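Local coordinates for ABC sugar (Ribose) transporter, periplasmic substrate-binding subunit (Rhodobacter sphaeroides, PDB 3L49), which probably binds a sugar in the periplasm as the substrate-binding subunit of an ABC transporter, with ribose suggested as its cargo, at residues G5-G14 / L57-Q68; D47-Q55 / E67-W78. All coordinates share one frame; numbering follows the deposited sequence.

Contact 1 (G5-G14 / L57-Q68); sequences GKTIGITAIG and LIAQKPDAIIEQ
Strands 7-12 and 64-68 are parallel neighbours, one strand in from edge strand 37-42, in the N-terminal lobe of this periplasmic binding protein, giving the Rossmann-like order 37-42, 7-12, 64-68. The ladder alternates regularly: I66 N gives to G9 O at 2.8 Å, T11 N to I66 O, Q68 N to T11 O. At the entry end a side chain takes over. D63, its CG anti to the carbonyl carbon (chi1 -57°), sets OD2 2.7 Å from T7 N, a nearly straight bond (170°) that meets the carboxylate from above its plane, while D63 N returns a bond to T7 O. K6 crosses D63 at about a right angle, its CD 3.6 Å from D63 OD1. With an alanine here, T7 N is likely to lose its acceptor, leaving the D63 N to T7 O bond alone at this end. On the face that carries T11 and E67, L57 of helix 47-60 straddles two residues: CD2 lies 3.7 Å from G9 CA, where any side chain would clash, and CD1 3.8 Å from T11 CB. On the opposite face I8 CG2 packs 4.0 Å from I66 CG1. The backbone ladder thus sets the register, D63 captures T7 N at its start, and carbon contacts add to it on each face.

Contact 2 (D47-Q55 / E67-W78); sequences DQTQVSQIQ and EQLGNLDVLNPW
V51, I54, L75 and W78 form the tight part of a helix pair in the Rossmann-like alpha/beta lobe, where helices 47-60 and 72-84, consecutive in the chain through strand 64-68, lie side by side on one face of the sheet. The segment axes run nearly parallel, 20° apart and 10.4 Å at closest approach. V51 CG1, anti to its own backbone N (chi1 171°), stands over one face of the indole in a CH-pi contact, 3.7 Å from the centroid of the five-membered ring of W78. The other methyl of V51, CG2, turns to V74 CG1 at 4.4 Å. I54 fills the side nearer the sheet, with CG2 against W78 CB and CD1 4.1 Å from L75 CD1. Next to it Q50 crosses L75 at about a right angle, its CG 3.9 Å from L75 CD1, and its amide lies beside the carboxylate of E67, the two planes 49° apart. The polar ends turn inward: Q50 NE2 bonds T11 OG1 of strand 7-12, and E67 OE1 bonds T94 OG1.

At the exposed margin of the indole, Q55 reaches along its far end, the amide steeply inclined to the ring and NE2 3.2 Å from W78 CH2, and K81 adds a cation-pi contact to the same ring. The loose end is the N-terminal one, where D47 and N71 make only a distant side-chain approach, while N71 OD1 bonds S136 OG. G70, whose backbone angles would jam a CB, carries the turn from strand 64-68 into the second helix. A water joins the two segments here, donating to D47 OD2 at 2.6 Å and accepting from N71 N at 2.9 Å.

Contact 1 is the more buried of the two, a strand pair within the sheet; contact 2 is a partly buried helix layer against one face of that sheet, with exposed Q55 at its margin. Both draw on helix 47-60 and strand 64-68, and share E67 and Q68. Their chemistry follows their place: a backbone ladder holds contact 1, whereas side-chain packing and a bridging water carry contact 2. They meet through the hydrogen bond between T11 and Q50, and where I13 packs on D47 and Q50. At this end the side chains of L69 and I13 come within about 4 and 6 Å of a bound ligand of unknown identity.

Contact 1 (G5-G14 / L57-Q68)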
loop_
_atom_site.group_PDB
_atom_site.type_symbol
_atom_site.label_atom_id
_atom_site.label_comp_id
_atom_site.label_asym_id
_atom_site.label_seq_id
_atom_site.Cartn_x
_atom_site.Cartn_y
_atom_site.Cartn_z
ATOM N N GLY A 5 24.940 -8.505 -17.994
ATOM C CA GLY A 5 24.906 -9.949 -18.171
ATOM C C GLY A 5 24.044 -10.621 -17.129
ATOM O O GLY A 5 24.299 -11.763 -16.752
ATOM N N LYS A 6 23.022 -9.912 -16.656
ATOM C CA LYS A 6 22.268 -10.374 -15.494
ATOM C C LYS A 6 20.793 -10.590 -15.788
ATOM O O LYS A 6 20.216 -9.965 -16.687
ATOM C CB LYS A 6 22.432 -9.418 -14.301
ATOM C CG LYS A 6 23.841 -8.842 -14.092
ATOM C CD LYS A 6 24.752 -9.735 -13.280
ATOM C CE LYS A 6 26.187 -9.217 -13.356
ATOM N NZ LYS A 6 27.060 -9.817 -12.308
ATOM N N THR A 7 20.198 -11.496 -15.018
ATOM C CA THR A 7 18.779 -11.784 -15.108
ATOM C C THR A 7 18.162 -11.545 -13.746
ATOM O O THR A 7 18.611 -12.113 -12.751
ATOM C CB THR A 7 18.514 -13.244 -15.543
ATOM O OG1 THR A 7 19.301 -13.558 -16.697
ATOM C CG2 THR A 7 17.046 -13.447 -15.871
ATOM N N ILE A 8 17.147 -10.687 -13.703
ATOM C CA ILE A 8 16.466 -10.361 -12.454
ATOM C C ILE A 8 15.016 -10.799 -12.537
ATOM O O ILE A 8 14.287 -10.383 -13.433
ATOM C CB ILE A 8 16.519 -8.830 -12.127
ATOM C CG1 ILE A 8 17.930 -8.240 -12.312
ATOM C CG2 ILE A 8 15.926 -8.528 -10.732
ATOM C CD1 ILE A 8 19.039 -8.859 -11.471
ATOM N N GLY A 9 14.607 -11.650 -11.605
ATOM C CA GLY A 9 13.209 -12.027 -11.478
ATOM C C GLY A 9 12.411 -11.030 -10.653
ATOM O O GLY A 9 12.906 -10.493 -9.666
ATOM N N ILE A 10 11.177 -10.780 -11.078
ATOM C CA ILE A 10 10.211 -9.966 -10.332
ATOM C C ILE A 10 9.002 -10.830 -9.989
ATOM O O ILE A 10 8.413 -11.448 -10.878
ATOM C CB ILE A 10 9.709 -8.756 -11.166
ATOM C CG1 ILE A 10 10.863 -7.835 -11.565
ATOM C CG2 ILE A 10 8.615 -7.968 -10.419
ATOM C CD1 ILE A 10 10.536 -7.029 -12.792
ATOM N N THR A 11 8.642 -10.881 -8.710
ATOM C CA THR A 11 7.407 -11.547 -8.287
ATOM C C THR A 11 6.475 -10.595 -7.510
ATOM O O THR A 11 6.731 -10.253 -6.366
ATOM C CB THR A 11 7.660 -12.919 -7.541
ATOM O OG1 THR A 11 6.449 -13.378 -6.929
ATOM C CG2 THR A 11 8.740 -12.813 -6.467
ATOM N N ALA A 12 5.402 -10.162 -8.165
ATOM C CA ALA A 12 4.415 -9.267 -7.574
ATOM C C ALA A 12 3.107 -10.006 -7.365
ATOM O O ALA A 12 2.779 -10.911 -8.132
ATOM C CB ALA A 12 4.186 -8.094 -8.488
ATOM N N ILE A 13 2.336 -9.620 -6.355
ATOM C CA ILE A 13 1.048 -10.287 -6.152
ATOM C C ILE A 13 -0.037 -9.789 -7.125
ATOM O O ILE A 13 -1.022 -10.474 -7.360
ATOM C CB ILE A 13 0.574 -10.280 -4.668
ATOM C CG1 ILE A 13 -0.522 -11.347 -4.459
ATOM C CG2 ILE A 13 0.158 -8.873 -4.225
ATOM C CD1 ILE A 13 -0.832 -11.704 -3.021
ATOM N N GLY A 14 0.155 -8.615 -7.714
ATOM C CA GLY A 14 -0.790 -8.133 -8.701
ATOM C C GLY A 14 -0.347 -6.893 -9.437
ATOM O O GLY A 14 0.668 -6.276 -9.096
ATOM N N LEU A 57 11.020 -19.121 -10.276
ATOM C CA LEU A 57 12.168 -18.222 -10.198
ATOM C C LEU A 57 13.371 -18.884 -9.555
ATOM O O LEU A 57 14.482 -18.755 -10.074
ATOM C CB LEU A 57 11.809 -16.929 -9.461
ATOM C CG LEU A 57 10.935 -15.902 -10.189
ATOM C CD1 LEU A 57 10.545 -14.750 -9.255
ATOM C CD2 LEU A 57 11.602 -15.372 -11.461
ATOM N N ILE A 58 13.139 -19.600 -8.449
ATOM C CA ILE A 58 14.192 -20.367 -7.767
ATOM C C ILE A 58 14.858 -21.348 -8.732
ATOM O O ILE A 58 16.090 -21.390 -8.846
ATOM C CB ILE A 58 13.651 -21.130 -6.524
ATOM C CG1 ILE A 58 13.227 -20.144 -5.433
ATOM C CG2 ILE A 58 14.703 -22.123 -5.972
ATOM C CD1 ILE A 58 12.456 -20.772 -4.295
ATOM N N ALA A 59 14.020 -22.099 -9.446
ATOM C CA ALA A 59 14.459 -23.102 -10.412
ATOM C C ALA A 59 15.099 -22.495 -11.662
ATOM O O ALA A 59 15.836 -23.182 -12.367
ATOM C CB ALA A 59 13.287 -24.007 -10.792
ATOM N N GLN A 60 14.816 -21.220 -11.939
ATOM C CA GLN A 60 15.421 -20.523 -13.082
ATOM C C GLN A 60 16.757 -19.862 -12.756
ATOM O O GLN A 60 17.453 -19.394 -13.663
ATOM C CB GLN A 60 14.463 -19.496 -13.671
ATOM C CG GLN A 60 13.445 -20.098 -14.624
ATOM C CD GLN A 60 12.354 -19.126 -15.023
ATOM O OE1 GLN A 60 11.823 -19.201 -16.130
ATOM N NE2 GLN A 60 12.012 -18.209 -14.125
ATOM N N LYS A 61 17.100 -19.838 -11.464
ATOM C CA LYS A 61 18.366 -19.288 -10.955
ATOM C C LYS A 61 18.732 -17.899 -11.515
ATOM O O LYS A 61 19.678 -17.776 -12.310
ATOM C CB LYS A 61 19.517 -20.277 -11.182
ATOM C CG LYS A 61 19.385 -21.584 -10.428
ATOM C CD LYS A 61 20.352 -22.622 -10.983
ATOM C CE LYS A 61 20.231 -23.941 -10.241
ATOM N NZ LYS A 61 18.869 -24.531 -10.381
ATOM N N PRO A 62 17.989 -16.846 -11.108
ATOM C CA PRO A 62 18.371 -15.527 -11.585
ATOM C C PRO A 62 19.483 -14.949 -10.709
ATOM O O PRO A 62 19.817 -15.522 -9.660
ATOM C CB PRO A 62 17.075 -14.707 -11.447
ATOM C CG PRO A 62 16.093 -15.572 -10.684
ATOM C CD PRO A 62 16.830 -16.773 -10.200
ATOM N N ASP A 63 20.056 -13.832 -11.143
ATOM C CA ASP A 63 21.071 -13.138 -10.353
ATOM C C ASP A 63 20.504 -12.478 -9.078
ATOM O O ASP A 63 21.242 -12.292 -8.109
ATOM C CB ASP A 63 21.849 -12.137 -11.215
ATOM C CG ASP A 63 22.503 -12.798 -12.429
ATOM O OD1 ASP A 63 23.714 -13.104 -12.372
ATOM O OD2 ASP A 63 21.800 -13.035 -13.432
ATOM N N ALA A 64 19.208 -12.141 -9.092
ATOM C CA ALA A 64 18.456 -11.712 -7.898
ATOM C C ALA A 64 16.944 -11.740 -8.108
ATOM O O ALA A 64 16.456 -11.728 -9.237
ATOM C CB ALA A 64 18.886 -10.319 -7.439
ATOM N N ILE A 65 16.203 -11.762 -7.005
ATOM C CA ILE A 65 14.736 -11.705 -7.040
ATOM C C ILE A 65 14.214 -10.441 -6.338
ATOM O O ILE A 65 14.686 -10.091 -5.249
ATOM C CB ILE A 65 14.119 -12.998 -6.438
ATOM C CG1 ILE A 65 14.389 -14.185 -7.376
ATOM C CG2 ILE A 65 12.604 -12.846 -6.169
ATOM C CD1 ILE A 65 14.107 -15.563 -6.768
ATOM N N ILE A 66 13.276 -9.741 -6.985
ATOM C CA ILE A 66 12.528 -8.663 -6.329
ATOM C C ILE A 66 11.093 -9.085 -6.059
ATOM O O ILE A 66 10.352 -9.436 -6.967
ATOM C CB ILE A 66 12.515 -7.331 -7.116
ATOM C CG1 ILE A 66 13.896 -6.990 -7.691
ATOM C CG2 ILE A 66 12.053 -6.210 -6.201
ATOM C CD1 ILE A 66 13.909 -5.707 -8.515
ATOM N N GLU A 67 10.705 -9.058 -4.794
ATOM C CA GLU A 67 9.359 -9.442 -4.415
ATOM C C GLU A 67 8.533 -8.176 -4.158
ATOM O O GLU A 67 8.982 -7.274 -3.465
ATOM C CB GLU A 67 9.419 -10.342 -3.174
ATOM C CG GLU A 67 8.204 -11.237 -2.953
ATOM C CD GLU A 67 6.975 -10.471 -2.499
ATOM O OE1 GLU A 67 7.123 -9.490 -1.740
ATOM O OE2 GLU A 67 5.863 -10.846 -2.920
ATOM N N GLN A 68 7.316 -8.121 -4.687
ATOM C CA GLN A 68 6.448 -6.960 -4.466
ATOM C C GLN A 68 5.120 -7.313 -3.794
ATOM O O GLN A 68 4.327 -8.078 -4.336
ATOM C CB GLN A 68 6.207 -6.236 -5.786
ATOM C CG GLN A 68 5.188 -5.127 -5.729
ATOM C CD GLN A 68 5.097 -4.379 -7.037
ATOM O OE1 GLN A 68 6.108 -4.141 -7.695
ATOM N NE2 GLN A 68 3.880 -4.005 -7.428
#

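Contact 2 (D47-Q55 / E67-W78)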
loop_
_atom_site.group_PDB
_atom_site.type_symbol
_atom_site.label_atom_id
_atom_site.label_comp_id
_atom_site.label_asym_id
_atom_site.label_seq_id
_atom_site.Cartn_x
_atom_site.Cartn_y
_atom_site.Cartn_z
ATOM N N ASP A 47 -2.533 -15.959 -4.036
ATOM C CA ASP A 47 -1.356 -16.291 -3.217
ATOM C C ASP A 47 -0.649 -17.562 -3.680
ATOM O O ASP A 47 0.588 -17.628 -3.696
ATOM C CB ASP A 47 -1.739 -16.428 -1.741
ATOM C CG ASP A 47 -2.012 -15.086 -1.078
ATOM O OD1 ASP A 47 -3.191 -14.793 -0.779
ATOM O OD2 ASP A 47 -1.051 -14.318 -0.860
ATOM N N GLN A 48 -1.451 -18.553 -4.071
ATOM C CA GLN A 48 -0.948 -19.856 -4.473
ATOM C C GLN A 48 -0.208 -19.778 -5.806
ATOM O O GLN A 48 0.753 -20.524 -6.031
ATOM C CB GLN A 48 -2.101 -20.858 -4.543
ATOM C CG GLN A 48 -1.911 -22.073 -3.641
ATOM C CD GLN A 48 -1.925 -21.705 -2.161
ATOM O OE1 GLN A 48 -0.902 -21.797 -1.475
ATOM N NE2 GLN A 48 -3.080 -21.265 -1.668
ATOM N N THR A 49 -0.661 -18.872 -6.676
ATOM C CA THR A 49 0.033 -18.561 -7.932
ATOM C C THR A 49 1.414 -17.989 -7.639
ATOM O O THR A 49 2.415 -18.464 -8.201
ATOM C CB THR A 49 -0.769 -17.580 -8.818
ATOM O OG1 THR A 49 -2.040 -18.151 -9.128
ATOM C CG2 THR A 49 -0.031 -17.285 -10.137
ATOM N N GLN A 50 1.462 -17.000 -6.735
ATOM C CA GLN A 50 2.720 -16.351 -6.337
ATOM C C GLN A 50 3.753 -17.356 -5.832
ATOM O O GLN A 50 4.920 -17.303 -6.235
ATOM C CB GLN A 50 2.488 -15.253 -5.288
ATOM C CG GLN A 50 3.794 -14.610 -4.797
ATOM C CD GLN A 50 3.665 -13.145 -4.453
ATOM O OE1 GLN A 50 2.771 -12.748 -3.706
ATOM N NE2 GLN A 50 4.574 -12.329 -4.992
ATOM N N VAL A 51 3.297 -18.253 -4.952
ATOM C CA VAL A 51 4.079 -19.382 -4.445
ATOM C C VAL A 51 4.775 -20.167 -5.568
ATOM O O VAL A 51 5.998 -20.340 -5.542
ATOM C CB VAL A 51 3.193 -20.325 -3.593
ATOM C CG1 VAL A 51 3.940 -21.606 -3.239
ATOM C CG2 VAL A 51 2.733 -19.624 -2.331
ATOM N N SER A 52 4.006 -20.606 -6.563
ATOM C CA SER A 52 4.580 -21.347 -7.682
ATOM C C SER A 52 5.427 -20.455 -8.592
ATOM O O SER A 52 6.401 -20.917 -9.194
ATOM C CB SER A 52 3.490 -22.060 -8.482
ATOM O OG SER A 52 2.665 -21.130 -9.157
ATOM N N GLN A 53 5.065 -19.176 -8.678
ATOM C CA GLN A 53 5.878 -18.207 -9.412
ATOM C C GLN A 53 7.244 -17.989 -8.768
ATOM O O GLN A 53 8.237 -17.786 -9.466
ATOM C CB GLN A 53 5.126 -16.900 -9.584
ATOM C CG GLN A 53 4.251 -16.905 -10.810
ATOM C CD GLN A 53 3.251 -15.786 -10.818
ATOM O OE1 GLN A 53 3.055 -15.106 -9.814
ATOM N NE2 GLN A 53 2.596 -15.592 -11.955
ATOM N N ILE A 54 7.292 -18.059 -7.439
ATOM C CA ILE A 54 8.556 -18.084 -6.705
ATOM C C ILE A 54 9.366 -19.365 -7.025
ATOM O O ILE A 54 10.567 -19.285 -7.337
ATOM C CB ILE A 54 8.322 -17.891 -5.174
ATOM C CG1 ILE A 54 7.884 -16.449 -4.879
ATOM C CG2 ILE A 54 9.571 -18.237 -4.374
ATOM C CD1 ILE A 54 7.289 -16.236 -3.494
ATOM N N GLN A 55 8.688 -20.523 -6.974
ATOM C CA GLN A 55 9.275 -21.837 -7.290
ATOM C C GLN A 55 9.946 -21.836 -8.651
ATOM O O GLN A 55 11.073 -22.314 -8.795
ATOM C CB GLN A 55 8.210 -22.935 -7.275
ATOM C CG GLN A 55 7.613 -23.237 -5.909
ATOM C CD GLN A 55 6.457 -24.220 -5.974
ATOM O OE1 GLN A 55 5.806 -24.374 -7.006
ATOM N NE2 GLN A 55 6.195 -24.889 -4.865
ATOM N N GLU A 67 10.705 -9.058 -4.794
ATOM C CA GLU A 67 9.359 -9.442 -4.415
ATOM C C GLU A 67 8.533 -8.176 -4.158
ATOM O O GLU A 67 8.982 -7.274 -3.465
ATOM C CB GLU A 67 9.419 -10.342 -3.174
ATOM C CG GLU A 67 8.204 -11.237 -2.953
ATOM C CD GLU A 67 6.975 -10.471 -2.499
ATOM O OE1 GLU A 67 7.123 -9.490 -1.740
ATOM O OE2 GLU A 67 5.863 -10.846 -2.920
ATOM N N GLN A 68 7.316 -8.121 -4.687
ATOM C CA GLN A 68 6.448 -6.960 -4.466
ATOM C C GLN A 68 5.120 -7.313 -3.794
ATOM O O GLN A 68 4.327 -8.078 -4.336
ATOM C CB GLN A 68 6.207 -6.236 -5.786
ATOM C CG GLN A 68 5.188 -5.127 -5.729
ATOM C CD GLN A 68 5.097 -4.379 -7.037
ATOM O OE1 GLN A 68 6.108 -4.141 -7.695
ATOM N NE2 GLN A 68 3.880 -4.005 -7.428
ATOM N N LEU A 69 4.905 -6.746 -2.606
ATOM C CA LEU A 69 3.656 -6.871 -1.823
ATOM C C LEU A 69 3.203 -8.298 -1.512
ATOM O O LEU A 69 3.968 -9.246 -1.649
ATOM C CB LEU A 69 2.521 -6.051 -2.452
ATOM C CG LEU A 69 2.656 -4.540 -2.262
ATOM C CD1 LEU A 69 1.967 -3.798 -3.385
ATOM C CD2 LEU A 69 2.119 -4.102 -0.891
ATOM N N GLY A 70 1.954 -8.442 -1.078
ATOM C CA GLY A 70 1.427 -9.750 -0.722
ATOM C C GLY A 70 1.477 -10.033 0.764
ATOM O O GLY A 70 1.988 -9.227 1.547
ATOM N N ASN A 71 0.940 -11.189 1.143
ATOM C CA ASN A 71 0.893 -11.616 2.536
ATOM C C ASN A 71 2.197 -12.257 2.968
ATOM O O ASN A 71 2.642 -13.238 2.366
ATOM C CB ASN A 71 -0.265 -12.587 2.755
ATOM C CG ASN A 71 -1.577 -11.884 3.052
ATOM O OD1 ASN A 71 -2.358 -12.365 3.867
ATOM N ND2 ASN A 71 -1.825 -10.746 2.404
ATOM N N LEU A 72 2.791 -11.687 4.017
ATOM C CA LEU A 72 4.095 -12.110 4.538
ATOM C C LEU A 72 4.060 -13.531 5.102
ATOM O O LEU A 72 4.964 -14.327 4.839
ATOM C CB LEU A 72 4.575 -11.140 5.631
ATOM C CG LEU A 72 6.043 -10.687 5.733
ATOM C CD1 LEU A 72 6.465 -10.613 7.199
ATOM C CD2 LEU A 72 7.023 -11.559 4.946
ATOM N N ASP A 73 3.011 -13.831 5.868
ATOM C CA ASP A 73 2.864 -15.124 6.541
ATOM C C ASP A 73 2.835 -16.291 5.559
ATOM O O ASP A 73 3.413 -17.343 5.832
ATOM C CB ASP A 73 1.631 -15.138 7.465
ATOM C CG ASP A 73 0.320 -14.846 6.728
ATOM O OD1 ASP A 73 0.333 -14.139 5.693
ATOM O OD2 ASP A 73 -0.734 -15.327 7.203
ATOM N N VAL A 74 2.188 -16.079 4.412
ATOM C CA VAL A 74 2.144 -17.066 3.341
ATOM C C VAL A 74 3.520 -17.188 2.676
ATOM O O VAL A 74 4.008 -18.299 2.428
ATOM C CB VAL A 74 1.059 -16.718 2.278
ATOM C CG1 VAL A 74 0.882 -17.869 1.287
ATOM C CG2 VAL A 74 -0.277 -16.394 2.945
ATOM N N LEU A 75 4.141 -16.041 2.416
ATOM C CA LEU A 75 5.409 -15.973 1.691
ATOM C C LEU A 75 6.625 -16.478 2.464
ATOM O O LEU A 75 7.518 -17.077 1.862
ATOM C CB LEU A 75 5.659 -14.545 1.191
ATOM C CG LEU A 75 5.279 -14.116 -0.236
ATOM C CD1 LEU A 75 4.282 -15.045 -0.942
ATOM C CD2 LEU A 75 4.769 -12.682 -0.208
ATOM N N ASN A 76 6.649 -16.246 3.779
ATOM C CA ASN A 76 7.820 -16.552 4.636
ATOM C C ASN A 76 8.630 -17.832 4.335
ATOM O O ASN A 76 9.845 -17.730 4.104
ATOM C CB ASN A 76 7.471 -16.467 6.131
ATOM C CG ASN A 76 7.602 -15.067 6.685
ATOM O OD1 ASN A 76 8.521 -14.323 6.332
ATOM N ND2 ASN A 76 6.683 -14.700 7.576
ATOM N N PRO A 77 7.970 -19.027 4.302
ATOM C CA PRO A 77 8.755 -20.245 4.018
ATOM C C PRO A 77 9.356 -20.272 2.614
ATOM O O PRO A 77 10.371 -20.929 2.396
ATOM C CB PRO A 77 7.728 -21.378 4.151
ATOM C CG PRO A 77 6.579 -20.787 4.903
ATOM C CD PRO A 77 6.540 -19.356 4.505
ATOM N N TRP A 78 8.732 -19.557 1.681
ATOM C CA TRP A 78 9.204 -19.518 0.296
ATOM C C TRP A 78 10.317 -18.502 0.122
ATOM O O TRP A 78 11.233 -18.710 -0.678
ATOM C CB TRP A 78 8.028 -19.300 -0.668
ATOM C CG TRP A 78 7.086 -20.456 -0.569
ATOM C CD1 TRP A 78 5.895 -20.493 0.103
ATOM C CD2 TRP A 78 7.299 -21.781 -1.084
ATOM N NE1 TRP A 78 5.342 -21.748 0.012
ATOM C CE2 TRP A 78 6.185 -22.558 -0.706
ATOM C CE3 TRP A 78 8.320 -22.379 -1.840
ATOM C CZ2 TRP A 78 6.055 -23.905 -1.068
ATOM C CZ3 TRP A 78 8.193 -23.718 -2.193
ATOM C CH2 TRP A 78 7.069 -24.464 -1.805
HETATM O O HOH W 1 1.333 -13.367 -0.709
#